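Local coordinates for glycoside Hydrolase (Bacteroides uniformis, PDB 5T99), which probably hydrolyses galactosidic linkages of agarose-derived oligosaccharides, as a family 2 glycoside hydrolase whose pocket holds d-galacto-isofagomine, at residues N33-K38 with D50-R55; G43-S48 with T85-K90; K90-D95 with K139-G144; V103-D108 with F133-T138; V116-V121 with N147-Q152. All blocks are in the same frame, centred on the assembly; numbering follows the deposited sequence.

In the fold
All five contacts lie in the N-terminal family 2 sugar-binding domain, a beta sandwich. Contact 1 closes the first loop, joining strand 34-38 to the chain that leads into strand 55-57. Contact 2 crosses it: the segment G43-S48, lying inside the loop that contact 1 closes, packs on strand 86-93, next to 34-38 in the six-stranded sheet. Contact 3 follows in series and brings the end of 86-93 to the loop before strand 146-153. Nested inside it, contact 4 pairs 102-107 with 133-136 in the four-stranded sheet. Contact 5 crosses both 3 and 4, pairing 114-118 with 146-153 in the larger sheet; its L149 and V116 meet I135 of contact 4 between the layers.

Contact 1: N33-K38 with D50-R55; sequences NWRFFK and DDDSWR
R35 and W54 carry the polar side of this contact. R35 NH1 donates to W54 O at 3.1 Å, with the oxygen in the guanidinium plane, and weakly to D52 O; D51 O lies over one face of the same group. A long salt bridge of 3.8 Å joins R35 NH2 to D52 OD2. The bend at chi2 (-71°) folds the arginine over this turn, where NH1 can serve two carbonyls. An alanine here would remove the guanidinium, which is likely to leave W54 O without this donor and the D52 carboxylate without its distant charge partner. Between the backbones, F36 N gives a bond of 3.0 Å to R55 O, while the return bond from R55 N to F36 O is weak. The apolar part is the W54 indole, covered on one face by F37 CB, 3.6 Å from the six-membered-ring centroid in a CH-pi contact, with D51 CB offset toward the rim of the other. The F37 ring is slid aside and barely overlaps it. D51 keeps its carboxylate for R89 of the neighbouring strand 86-93, and R55 reaches E66. Strands 34-38 and 55-57 begin their antiparallel pairing at the edge of the sandwich's six-stranded sheet.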
# COMPACT_ATOMS: atom_id res chain seq x y z
N ASN A 33 7.66 13.26 20.97
CA ASN A 33 8.01 13.19 22.39
C ASN A 33 7.21 12.18 23.20
O ASN A 33 6.52 12.55 24.15
CB ASN A 33 7.97 14.59 23.04
CG ASN A 33 8.87 15.59 22.33
OD1 ASN A 33 10.05 15.34 22.11
ND2 ASN A 33 8.32 16.74 21.98
N TRP A 34 7.32 10.91 22.82
CA TRP A 34 6.77 9.81 23.60
C TRP A 34 7.88 9.04 24.31
O TRP A 34 9.06 9.14 23.97
CB TRP A 34 5.99 8.84 22.71
CG TRP A 34 4.71 9.39 22.16
CD1 TRP A 34 4.57 10.29 21.15
CD2 TRP A 34 3.38 9.03 22.57
NE1 TRP A 34 3.24 10.54 20.91
CE2 TRP A 34 2.48 9.78 21.77
CE3 TRP A 34 2.86 8.17 23.55
CZ2 TRP A 34 1.10 9.69 21.91
CZ3 TRP A 34 1.48 8.09 23.69
CH2 TRP A 34 0.61 8.84 22.87
N ARG A 35 7.45 8.25 25.30
CA ARG A 35 8.28 7.23 25.96
C ARG A 35 7.75 5.85 25.57
O ARG A 35 6.52 5.64 25.56
CB ARG A 35 8.20 7.39 27.47
CG ARG A 35 8.63 8.76 27.97
CD ARG A 35 10.12 8.93 27.82
NE ARG A 35 10.58 10.07 28.62
CZ ARG A 35 11.76 10.18 29.24
NH1 ARG A 35 12.68 9.20 29.21
NH2 ARG A 35 12.02 11.30 29.91
N PHE A 36 8.67 4.92 25.27
CA PHE A 36 8.33 3.53 24.90
C PHE A 36 9.07 2.52 25.78
O PHE A 36 10.23 2.71 26.14
CB PHE A 36 8.65 3.27 23.42
CG PHE A 36 8.51 1.82 22.99
CD1 PHE A 36 7.25 1.20 22.94
CD2 PHE A 36 9.63 1.06 22.64
CE1 PHE A 36 7.12 -0.12 22.55
CE2 PHE A 36 9.50 -0.27 22.25
CZ PHE A 36 8.24 -0.86 22.20
N PHE A 37 8.37 1.43 26.10
CA PHE A 37 8.94 0.29 26.80
C PHE A 37 8.33 -1.00 26.25
O PHE A 37 7.12 -1.20 26.33
CB PHE A 37 8.68 0.41 28.31
CG PHE A 37 9.26 -0.72 29.11
CD1 PHE A 37 8.47 -1.80 29.50
CD2 PHE A 37 10.62 -0.72 29.46
CE1 PHE A 37 9.01 -2.85 30.23
CE2 PHE A 37 11.16 -1.77 30.19
CZ PHE A 37 10.36 -2.83 30.58
N LYS A 38 9.19 -1.87 25.69
CA LYS A 38 8.80 -3.21 25.25
C LYS A 38 8.80 -4.17 26.44
O LYS A 38 9.86 -4.44 26.99
CB LYS A 38 9.77 -3.71 24.18
CG LYS A 38 9.41 -5.06 23.59
CD LYS A 38 10.39 -5.47 22.50
CE LYS A 38 10.03 -6.84 21.94
NZ LYS A 38 11.14 -7.41 21.13
N ASP A 50 7.07 6.32 37.08
CA ASP A 50 8.36 6.90 36.70
C ASP A 50 8.85 6.23 35.41
O ASP A 50 9.35 5.11 35.42
CB ASP A 50 9.37 6.71 37.84
CG ASP A 50 10.76 7.28 37.54
OD1 ASP A 50 10.93 8.09 36.60
OD2 ASP A 50 11.70 6.90 38.26
N ASP A 51 8.72 6.96 34.29
CA ASP A 51 9.14 6.47 32.97
C ASP A 51 10.43 7.14 32.48
O ASP A 51 10.67 7.22 31.27
CB ASP A 51 8.00 6.65 31.94
CG ASP A 51 7.56 8.12 31.76
OD1 ASP A 51 8.17 9.06 32.30
OD2 ASP A 51 6.55 8.31 31.06
N ASP A 52 11.27 7.60 33.41
CA ASP A 52 12.49 8.34 33.06
C ASP A 52 13.56 7.45 32.39
O ASP A 52 14.39 7.95 31.62
CB ASP A 52 13.06 9.04 34.29
CG ASP A 52 14.05 10.15 33.93
OD1 ASP A 52 15.25 10.00 34.26
OD2 ASP A 52 13.62 11.15 33.31
N SER A 53 13.55 6.15 32.68
CA SER A 53 14.48 5.20 32.03
C SER A 53 14.02 4.78 30.62
O SER A 53 14.82 4.25 29.85
CB SER A 53 14.65 3.95 32.89
OG SER A 53 13.40 3.29 33.07
N TRP A 54 12.73 4.99 30.31
CA TRP A 54 12.13 4.53 29.05
C TRP A 54 12.75 5.25 27.85
O TRP A 54 13.06 6.44 27.91
CB TRP A 54 10.60 4.77 29.05
CG TRP A 54 9.79 3.89 29.96
CD1 TRP A 54 10.23 3.22 31.07
CD2 TRP A 54 8.39 3.60 29.85
NE1 TRP A 54 9.19 2.53 31.64
CE2 TRP A 54 8.06 2.73 30.91
CE3 TRP A 54 7.39 3.97 28.94
CZ2 TRP A 54 6.76 2.24 31.10
CZ3 TRP A 54 6.09 3.49 29.13
CH2 TRP A 54 5.79 2.63 30.20
N ARG A 55 12.92 4.50 26.77
CA ARG A 55 13.45 5.03 25.51
C ARG A 55 12.61 6.20 25.00
O ARG A 55 11.40 6.24 25.22
CB ARG A 55 13.48 3.90 24.50
CG ARG A 55 13.94 4.25 23.10
CD ARG A 55 13.85 2.99 22.25
NE ARG A 55 13.63 3.27 20.84
CZ ARG A 55 13.36 2.34 19.92
NH1 ARG A 55 13.27 1.04 20.26
NH2 ARG A 55 13.16 2.70 18.66

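Contact 2: G43-S48 with T85-K90; sequences GAEAIS and TGWYRK
A44 and E45 are the two middle residues of a type I beta turn from G43 to A46, closed by A46 N to G43 O at 3.1 Å, and the turn sits over strand 86-90 with A44 CA 7.7 Å from W87 CA. It is a loop laid on the outer surface of the six-stranded sheet in the sugar-binding beta sandwich, where alternate residues W87 and R89 rise to meet it. The methyl of A44 rests over the centre of the W87 six-membered ring, CB 3.8 Å from the centroid and 10° off the normal; a small residue suits this place because the turn backbone lies so close that E45 N comes 3.5 Å from W87 CZ3. W87 is held in turn by its NE1 bond to E40 and by the ring of W117 beside it. R89 works as a clamp on the turn's carbonyls. Its chain bends at chi3 (62°), which swings the guanidinium under the loop. NH2 adds a weak bond to A46 O. Both strong bonds come from above the carbonyl planes, and both leave the same nitrogen: R89 NH1 lies 2.6 Å from A44 O and 2.8 Å from A46 O.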
# COMPACT_ATOMS: atom_id res chain seq x y z
N GLY A 43 1.37 -1.01 36.71
CA GLY A 43 0.99 0.39 36.99
C GLY A 43 1.54 1.49 36.10
O GLY A 43 1.55 2.65 36.50
N ALA A 44 1.95 1.14 34.87
CA ALA A 44 2.54 2.11 33.93
C ALA A 44 1.53 3.09 33.31
O ALA A 44 1.92 4.03 32.64
CB ALA A 44 3.31 1.38 32.84
N GLU A 45 0.23 2.86 33.50
CA GLU A 45 -0.79 3.85 33.15
C GLU A 45 -0.87 5.02 34.13
O GLU A 45 -1.45 6.05 33.78
CB GLU A 45 -2.18 3.19 33.00
CG GLU A 45 -2.99 2.92 34.28
CD GLU A 45 -2.52 1.73 35.09
OE1 GLU A 45 -1.49 1.10 34.76
OE2 GLU A 45 -3.19 1.41 36.09
N ALA A 46 -0.32 4.87 35.33
CA ALA A 46 -0.51 5.86 36.41
C ALA A 46 0.22 7.19 36.16
O ALA A 46 1.33 7.22 35.63
CB ALA A 46 -0.09 5.27 37.75
N ILE A 47 -0.44 8.28 36.56
CA ILE A 47 0.09 9.65 36.51
C ILE A 47 1.52 9.69 37.06
O ILE A 47 2.45 10.17 36.40
CB ILE A 47 -0.77 10.64 37.36
CG1 ILE A 47 -2.14 10.88 36.73
CG2 ILE A 47 -0.08 12.00 37.54
CD1 ILE A 47 -3.21 11.25 37.74
N SER A 48 1.65 9.17 38.27
CA SER A 48 2.90 9.22 39.04
C SER A 48 3.95 8.16 38.68
O SER A 48 5.04 8.22 39.21
CB SER A 48 2.59 9.14 40.54
OG SER A 48 1.80 10.26 40.92
N THR A 85 3.89 -7.41 24.84
CA THR A 85 3.33 -6.21 25.42
C THR A 85 4.26 -5.05 25.12
O THR A 85 5.49 -5.21 25.13
CB THR A 85 3.16 -6.38 26.94
OG1 THR A 85 2.28 -7.49 27.18
CG2 THR A 85 2.58 -5.13 27.59
N GLY A 86 3.66 -3.90 24.80
CA GLY A 86 4.40 -2.66 24.55
C GLY A 86 3.62 -1.51 25.15
O GLY A 86 2.39 -1.45 25.02
N TRP A 87 4.33 -0.61 25.81
CA TRP A 87 3.73 0.53 26.48
C TRP A 87 4.25 1.81 25.87
O TRP A 87 5.44 1.92 25.58
CB TRP A 87 4.07 0.53 27.97
CG TRP A 87 3.17 -0.31 28.85
CD1 TRP A 87 3.35 -1.63 29.19
CD2 TRP A 87 1.99 0.12 29.51
NE1 TRP A 87 2.34 -2.04 30.03
CE2 TRP A 87 1.49 -0.99 30.25
CE3 TRP A 87 1.29 1.32 29.55
CZ2 TRP A 87 0.34 -0.93 31.01
CZ3 TRP A 87 0.13 1.39 30.33
CH2 TRP A 87 -0.33 0.27 31.05
N TYR A 88 3.35 2.78 25.69
CA TYR A 88 3.73 4.14 25.30
C TYR A 88 3.14 5.14 26.29
O TYR A 88 2.00 5.00 26.70
CB TYR A 88 3.22 4.50 23.91
CG TYR A 88 3.77 3.67 22.77
CD1 TYR A 88 4.74 4.18 21.92
CD2 TYR A 88 3.27 2.39 22.52
CE1 TYR A 88 5.22 3.43 20.85
CE2 TYR A 88 3.75 1.63 21.45
CZ TYR A 88 4.71 2.16 20.63
OH TYR A 88 5.17 1.42 19.59
N ARG A 89 3.93 6.15 26.65
CA ARG A 89 3.48 7.22 27.53
C ARG A 89 3.94 8.54 26.96
O ARG A 89 5.05 8.64 26.46
CB ARG A 89 4.09 7.07 28.92
CG ARG A 89 3.48 5.98 29.79
CD ARG A 89 4.29 5.82 31.08
NE ARG A 89 4.28 7.04 31.91
CZ ARG A 89 3.38 7.35 32.84
NH1 ARG A 89 2.35 6.56 33.12
NH2 ARG A 89 3.51 8.49 33.52
N LYS A 90 3.08 9.55 27.03
CA LYS A 90 3.44 10.91 26.67
C LYS A 90 2.95 11.84 27.77
O LYS A 90 1.80 11.73 28.19
CB LYS A 90 2.84 11.31 25.33
CG LYS A 90 3.13 12.75 24.92
CD LYS A 90 2.82 13.03 23.46
CE LYS A 90 3.05 14.50 23.11
NZ LYS A 90 2.82 14.81 21.67

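Contact 3: K90-D95 with K139-G144; sequences KTFIGD and KYLKIG
G144 N donates to G94 O at 2.8 Å, nearly straight at 168°, the donor lying in the carbonyl plane on a lone pair. This bond brings together two parts of the sugar-binding beta sandwich: the end of strand 86-93 as it leaves the six-stranded sheet, and the loop that runs from strand 133-136 to strand 146-153. Glycine suits both ends of it. At G94 a side chain would run into K142 O and the CA of I143, and without one the backbones close up until G94 CA lies 3.4 Å from K142 O, a CA-H...O contact. G144 takes a positive phi of 73°, easy for glycine, as the loop enters strand 146-153. Apolar groups pack around this backbone join. F92 holds CG between its backbone N and carbonyl carbon (chi1 61°), which turns the ring toward the loop, and its CE1 meets L141 CD1 at 4.0 Å, the two side chains crossing at about a right angle. F30 meets the F92 ring edge-to-face, and W98 touches both F92 and L141. N147 links the two segments as well, taking a bond from K142 N and giving one to F92 O. The branches of I143 lie along the other chain, CG2 3.8 Å from G94 O and CD1 3.8 Å from D95 O.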
# COMPACT_ATOMS: atom_id res chain seq x y z
N LYS A 90 3.08 9.55 27.03
CA LYS A 90 3.44 10.91 26.67
C LYS A 90 2.95 11.84 27.77
O LYS A 90 1.80 11.73 28.19
CB LYS A 90 2.84 11.31 25.33
CG LYS A 90 3.13 12.75 24.92
CD LYS A 90 2.82 13.03 23.46
CE LYS A 90 3.05 14.50 23.11
NZ LYS A 90 2.82 14.81 21.67
N THR A 91 3.82 12.74 28.21
CA THR A 91 3.54 13.65 29.32
C THR A 91 3.54 15.06 28.74
O THR A 91 4.49 15.43 28.04
CB THR A 91 4.60 13.50 30.44
OG1 THR A 91 4.64 12.14 30.88
CG2 THR A 91 4.31 14.39 31.64
N PHE A 92 2.50 15.84 29.02
CA PHE A 92 2.31 17.15 28.39
C PHE A 92 1.54 18.12 29.27
O PHE A 92 0.63 17.71 30.00
CB PHE A 92 1.61 16.99 27.01
CG PHE A 92 0.23 16.38 27.08
CD1 PHE A 92 -0.91 17.17 27.07
CD2 PHE A 92 0.07 14.99 27.16
CE1 PHE A 92 -2.17 16.61 27.15
CE2 PHE A 92 -1.19 14.42 27.23
CZ PHE A 92 -2.32 15.23 27.22
N ILE A 93 1.90 19.40 29.18
CA ILE A 93 1.17 20.48 29.86
C ILE A 93 -0.14 20.72 29.13
O ILE A 93 -0.17 20.79 27.90
CB ILE A 93 1.97 21.81 29.89
CG1 ILE A 93 3.31 21.67 30.63
CG2 ILE A 93 1.14 22.94 30.52
CD1 ILE A 93 3.18 21.52 32.14
N GLY A 94 -1.22 20.86 29.89
CA GLY A 94 -2.47 21.37 29.34
C GLY A 94 -2.32 22.82 28.92
O GLY A 94 -2.37 23.73 29.74
N ASP A 95 -2.13 23.02 27.62
CA ASP A 95 -1.99 24.36 27.05
C ASP A 95 -3.19 25.24 27.41
O ASP A 95 -4.35 24.78 27.46
CB ASP A 95 -1.86 24.25 25.53
CG ASP A 95 -1.06 25.37 24.94
OD1 ASP A 95 -1.42 26.55 25.14
OD2 ASP A 95 -0.08 25.05 24.24
N LYS A 139 -12.87 15.84 29.60
CA LYS A 139 -13.28 15.83 31.02
C LYS A 139 -12.12 15.63 32.00
O LYS A 139 -12.20 16.08 33.14
CB LYS A 139 -14.36 14.77 31.27
CG LYS A 139 -15.67 15.11 30.59
CD LYS A 139 -16.69 13.99 30.70
CE LYS A 139 -17.95 14.33 29.91
NZ LYS A 139 -19.12 13.53 30.38
N TYR A 140 -11.04 14.99 31.55
CA TYR A 140 -9.91 14.65 32.39
C TYR A 140 -8.69 15.56 32.20
O TYR A 140 -7.71 15.45 32.95
CB TYR A 140 -9.51 13.20 32.13
CG TYR A 140 -10.71 12.27 32.14
CD1 TYR A 140 -11.44 12.07 33.32
CD2 TYR A 140 -11.13 11.62 30.98
CE1 TYR A 140 -12.55 11.23 33.34
CE2 TYR A 140 -12.23 10.78 30.99
CZ TYR A 140 -12.93 10.59 32.16
OH TYR A 140 -14.03 9.76 32.17
N LEU A 141 -8.74 16.45 31.21
CA LEU A 141 -7.61 17.32 30.88
C LEU A 141 -7.38 18.35 31.97
O LEU A 141 -8.32 19.00 32.40
CB LEU A 141 -7.85 18.03 29.55
CG LEU A 141 -6.74 18.93 28.98
CD1 LEU A 141 -5.47 18.15 28.71
CD2 LEU A 141 -7.23 19.60 27.71
N LYS A 142 -6.13 18.51 32.38
CA LYS A 142 -5.74 19.45 33.43
C LYS A 142 -4.99 20.61 32.80
O LYS A 142 -3.88 20.44 32.29
CB LYS A 142 -4.85 18.75 34.45
CG LYS A 142 -5.47 17.51 35.08
CD LYS A 142 -4.52 16.89 36.11
CE LYS A 142 -5.11 15.62 36.71
NZ LYS A 142 -5.15 15.67 38.20
N ILE A 143 -5.59 21.80 32.84
CA ILE A 143 -5.02 22.99 32.22
C ILE A 143 -3.91 23.54 33.13
O ILE A 143 -4.12 23.69 34.33
CB ILE A 143 -6.08 24.09 31.99
CG1 ILE A 143 -7.26 23.58 31.13
CG2 ILE A 143 -5.45 25.32 31.34
CD1 ILE A 143 -6.87 23.05 29.76
N GLY A 144 -2.75 23.83 32.55
CA GLY A 144 -1.62 24.38 33.30
C GLY A 144 -0.89 23.42 34.23
O GLY A 144 0.01 23.84 34.94

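Contact 4: V103-D108 with F133-T138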
# COMPACT_ATOMS: atom_id res chain seq x y z
N VAL A 103 -11.32 18.40 23.39
CA VAL A 103 -9.99 17.91 23.09
C VAL A 103 -10.08 16.41 22.87
O VAL A 103 -10.61 15.71 23.71
CB VAL A 103 -9.00 18.23 24.22
CG1 VAL A 103 -7.59 17.75 23.86
CG2 VAL A 103 -9.01 19.73 24.51
N ARG A 104 -9.59 15.94 21.72
CA ARG A 104 -9.60 14.52 21.35
C ARG A 104 -8.24 14.12 20.80
O ARG A 104 -7.52 14.96 20.24
CB ARG A 104 -10.67 14.26 20.29
CG ARG A 104 -12.10 14.58 20.71
CD ARG A 104 -13.03 14.62 19.50
NE ARG A 104 -12.82 15.81 18.66
CZ ARG A 104 -12.98 15.89 17.33
NH1 ARG A 104 -13.36 14.84 16.60
NH2 ARG A 104 -12.75 17.06 16.71
N ILE A 105 -7.88 12.85 20.97
CA ILE A 105 -6.67 12.30 20.38
C ILE A 105 -7.09 11.19 19.42
O ILE A 105 -7.75 10.23 19.82
CB ILE A 105 -5.68 11.72 21.41
CG1 ILE A 105 -5.44 12.69 22.57
CG2 ILE A 105 -4.35 11.37 20.74
CD1 ILE A 105 -4.81 14.00 22.19
N GLY A 106 -6.71 11.36 18.16
CA GLY A 106 -7.04 10.41 17.12
C GLY A 106 -5.83 9.53 16.86
O GLY A 106 -4.72 10.05 16.65
N PHE A 107 -6.04 8.22 16.90
CA PHE A 107 -5.05 7.23 16.52
C PHE A 107 -5.48 6.60 15.19
O PHE A 107 -6.51 5.93 15.14
CB PHE A 107 -4.93 6.14 17.61
CG PHE A 107 -4.49 6.66 18.96
CD1 PHE A 107 -3.16 6.59 19.34
CD2 PHE A 107 -5.40 7.18 19.85
CE1 PHE A 107 -2.74 7.06 20.58
CE2 PHE A 107 -5.00 7.64 21.09
CZ PHE A 107 -3.66 7.58 21.46
N ASP A 108 -4.71 6.83 14.13
CA ASP A 108 -4.96 6.15 12.84
C ASP A 108 -4.73 4.63 12.88
O ASP A 108 -5.26 3.88 12.04
CB ASP A 108 -4.07 6.73 11.74
CG ASP A 108 -4.41 8.17 11.40
OD1 ASP A 108 -5.54 8.63 11.72
OD2 ASP A 108 -3.53 8.84 10.81
N PHE A 133 -9.11 4.85 15.80
CA PHE A 133 -10.04 5.17 16.89
C PHE A 133 -9.70 6.53 17.50
O PHE A 133 -8.63 7.10 17.26
CB PHE A 133 -10.04 4.06 17.97
CG PHE A 133 -8.72 3.87 18.67
CD1 PHE A 133 -8.46 4.50 19.89
CD2 PHE A 133 -7.73 3.06 18.11
CE1 PHE A 133 -7.25 4.33 20.54
CE2 PHE A 133 -6.52 2.89 18.76
CZ PHE A 133 -6.28 3.52 19.97
N GLU A 134 -10.63 7.03 18.30
CA GLU A 134 -10.56 8.37 18.87
C GLU A 134 -10.89 8.32 20.35
O GLU A 134 -11.80 7.63 20.74
CB GLU A 134 -11.58 9.25 18.15
CG GLU A 134 -11.38 10.72 18.40
CD GLU A 134 -12.27 11.59 17.54
OE1 GLU A 134 -13.51 11.56 17.75
OE2 GLU A 134 -11.71 12.32 16.69
N ILE A 135 -10.14 9.05 21.18
CA ILE A 135 -10.49 9.19 22.60
C ILE A 135 -10.82 10.65 22.89
O ILE A 135 -10.16 11.55 22.35
CB ILE A 135 -9.36 8.69 23.54
CG1 ILE A 135 -8.22 9.72 23.61
CG2 ILE A 135 -8.86 7.32 23.09
CD1 ILE A 135 -7.03 9.29 24.44
N ASP A 136 -11.83 10.89 23.71
CA ASP A 136 -12.16 12.24 24.15
C ASP A 136 -11.56 12.45 25.53
O ASP A 136 -12.00 11.84 26.51
CB ASP A 136 -13.68 12.44 24.16
CG ASP A 136 -14.09 13.89 24.30
OD1 ASP A 136 -13.35 14.66 24.95
OD2 ASP A 136 -15.15 14.28 23.77
N ILE A 137 -10.56 13.33 25.61
CA ILE A 137 -9.89 13.64 26.90
C ILE A 137 -10.37 14.93 27.59
O ILE A 137 -9.78 15.33 28.60
CB ILE A 137 -8.35 13.64 26.76
CG1 ILE A 137 -7.83 14.82 25.94
CG2 ILE A 137 -7.87 12.33 26.16
CD1 ILE A 137 -6.36 15.10 26.14
N THR A 138 -11.43 15.54 27.07
CA THR A 138 -11.94 16.82 27.57
C THR A 138 -12.21 16.86 29.07
O THR A 138 -11.85 17.83 29.74
CB THR A 138 -13.25 17.20 26.84
OG1 THR A 138 -13.06 17.11 25.43
CG2 THR A 138 -13.71 18.63 27.20
O HOH W 1 -15.88 12.87 16.98
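F107 and F133 pack at one end of the apolar face, rings near parallel (16°) but slid until they barely overlap, with F107 CB over the F133 face, 3.9 Å from its centroid. Beside them I105 CB lies 3.9 Å from I135 CG1, and V103 CG1 closes on I137 CG1 at 3.6 Å. These side chains face the sandwich interior, where L149 of the opposite sheet touches I105, F107 and I135, and V116 touches F133 and I135. The strands are antiparallel neighbours in the four-stranded sheet of the sugar-binding domain, with paired bonds between I105 and I135 and between F107 and F133. At the far end T138 OG1 accepts from V103 N at 3.0 Å and donates to D136 OD1, which also accepts from T138 N in an Asx turn. The other face is polar. R104, bent at chi3 (-73°), brings NH1 3.0 Å from E134 OE2 in a salt bridge, the two planes steeply inclined; D177 holds R104 NH2, and R175 also pairs with E134. A leucine in place of R104 would probably leave D177 without this partner and E134 without one of its two salt bridges. A water donates to E134 OE1 at 2.8 Å and accepts weakly from R104 NH1.

Contact 5: V116-V121 with N147-Q152; sequences VWINGV and NVLAVQ
Strand 114-118 ends in a type I' beta turn, I118 to V121, at the head of a hairpin in the six-stranded sheet of the sugar-binding sandwich, and here it pairs antiparallel with the longer strand 146-153. W117 and A150 form the hydrogen-bonded pair: W117 N donates to A150 O at 2.8 Å and A150 N returns a bond to W117 O, both nearly straight. V116 and L149 face the sandwich interior, V116 CG1 meeting L149 CD1 at 3.6 Å; beta-branched V116 also lies alongside V151. On the opposite face the W117 ring meets Q152 by its edge, CZ3 3.6 Å from Q152 CB. The turn needs positive phi at N119 and G120, which asparagine tolerates and glycine accepts readily. N119 then takes over where the regular pairing ends. Its N donates to V148 O, and its side chain has CG beside the backbone N (chi1 -61°), where its OD1 stands in for a backbone carbonyl, accepting from V148 N at 2.9 Å. Y140 O is a further acceptor for N119 ND2. A water joins G120 N to V148 O. The amide N119 ND2 points at N147 OD1, the same oxygen that K142 N uses, 3.1 Å away and exactly in the N119 amide plane.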
# COMPACT_ATOMS: atom_id res chain seq x y z
N VAL A 116 -6.13 2.46 26.33
CA VAL A 116 -5.66 3.85 26.47
C VAL A 116 -6.18 4.50 27.75
O VAL A 116 -7.35 4.35 28.09
CB VAL A 116 -6.04 4.73 25.24
CG1 VAL A 116 -5.46 6.13 25.38
CG2 VAL A 116 -5.56 4.07 23.95
N TRP A 117 -5.28 5.20 28.44
CA TRP A 117 -5.58 5.92 29.68
C TRP A 117 -5.17 7.39 29.57
O TRP A 117 -4.15 7.70 28.96
CB TRP A 117 -4.82 5.32 30.87
CG TRP A 117 -5.19 3.91 31.23
CD1 TRP A 117 -6.10 3.51 32.18
CD2 TRP A 117 -4.64 2.71 30.68
NE1 TRP A 117 -6.16 2.14 32.24
CE2 TRP A 117 -5.26 1.62 31.33
CE3 TRP A 117 -3.68 2.45 29.69
CZ2 TRP A 117 -4.95 0.29 31.02
CZ3 TRP A 117 -3.37 1.12 29.39
CH2 TRP A 117 -4.00 0.06 30.05
N ILE A 118 -5.95 8.28 30.18
CA ILE A 118 -5.55 9.69 30.36
C ILE A 118 -5.60 10.01 31.87
O ILE A 118 -6.64 9.85 32.53
CB ILE A 118 -6.40 10.68 29.50
CG1 ILE A 118 -5.91 12.13 29.67
CG2 ILE A 118 -7.87 10.62 29.84
CD1 ILE A 118 -4.55 12.40 29.06
N ASN A 119 -4.45 10.42 32.41
CA ASN A 119 -4.30 10.68 33.84
C ASN A 119 -4.83 9.54 34.73
O ASN A 119 -5.51 9.78 35.74
CB ASN A 119 -4.95 12.03 34.19
CG ASN A 119 -4.31 13.18 33.46
OD1 ASN A 119 -3.10 13.18 33.23
ND2 ASN A 119 -5.11 14.19 33.08
N GLY A 120 -4.52 8.30 34.33
CA GLY A 120 -4.98 7.10 35.02
C GLY A 120 -6.37 6.57 34.67
O GLY A 120 -6.66 5.43 34.99
N VAL A 121 -7.23 7.36 34.04
CA VAL A 121 -8.58 6.89 33.72
C VAL A 121 -8.61 6.24 32.36
O VAL A 121 -8.23 6.85 31.37
CB VAL A 121 -9.62 8.02 33.75
CG1 VAL A 121 -11.03 7.46 33.55
CG2 VAL A 121 -9.54 8.80 35.05
N ASN A 147 -0.13 16.27 32.27
CA ASN A 147 -1.07 15.23 31.86
C ASN A 147 -0.28 14.06 31.31
O ASN A 147 0.80 14.25 30.77
CB ASN A 147 -2.02 15.72 30.76
CG ASN A 147 -2.90 16.86 31.22
OD1 ASN A 147 -4.07 16.66 31.56
ND2 ASN A 147 -2.35 18.07 31.23
N VAL A 148 -0.83 12.86 31.43
CA VAL A 148 -0.16 11.63 31.00
C VAL A 148 -1.12 10.77 30.18
O VAL A 148 -2.08 10.19 30.71
CB VAL A 148 0.38 10.84 32.22
CG1 VAL A 148 0.98 9.51 31.80
CG2 VAL A 148 1.43 11.66 32.97
N LEU A 149 -0.83 10.68 28.89
CA LEU A 149 -1.51 9.76 28.00
C LEU A 149 -0.70 8.48 27.93
O LEU A 149 0.49 8.52 27.56
CB LEU A 149 -1.65 10.39 26.60
CG LEU A 149 -2.42 9.60 25.55
CD1 LEU A 149 -3.82 9.26 26.03
CD2 LEU A 149 -2.45 10.38 24.24
N ALA A 150 -1.34 7.35 28.27
CA ALA A 150 -0.70 6.03 28.29
C ALA A 150 -1.43 5.08 27.36
O ALA A 150 -2.65 5.00 27.41
CB ALA A 150 -0.70 5.46 29.70
N VAL A 151 -0.68 4.36 26.54
CA VAL A 151 -1.23 3.36 25.63
C VAL A 151 -0.52 2.05 25.91
O VAL A 151 0.71 2.00 25.93
CB VAL A 151 -1.03 3.76 24.14
CG1 VAL A 151 -1.54 2.67 23.21
CG2 VAL A 151 -1.73 5.08 23.84
N GLN A 152 -1.31 1.00 26.14
CA GLN A 152 -0.78 -0.36 26.22
C GLN A 152 -1.30 -1.17 25.03
O GLN A 152 -2.52 -1.23 24.79
CB GLN A 152 -1.21 -1.05 27.53
CG GLN A 152 -0.62 -2.45 27.72
CD GLN A 152 -1.46 -3.35 28.63
OE1 GLN A 152 -2.69 -3.33 28.60
NE2 GLN A 152 -0.79 -4.17 29.41
O HOH W 2 -2.88 7.73 31.97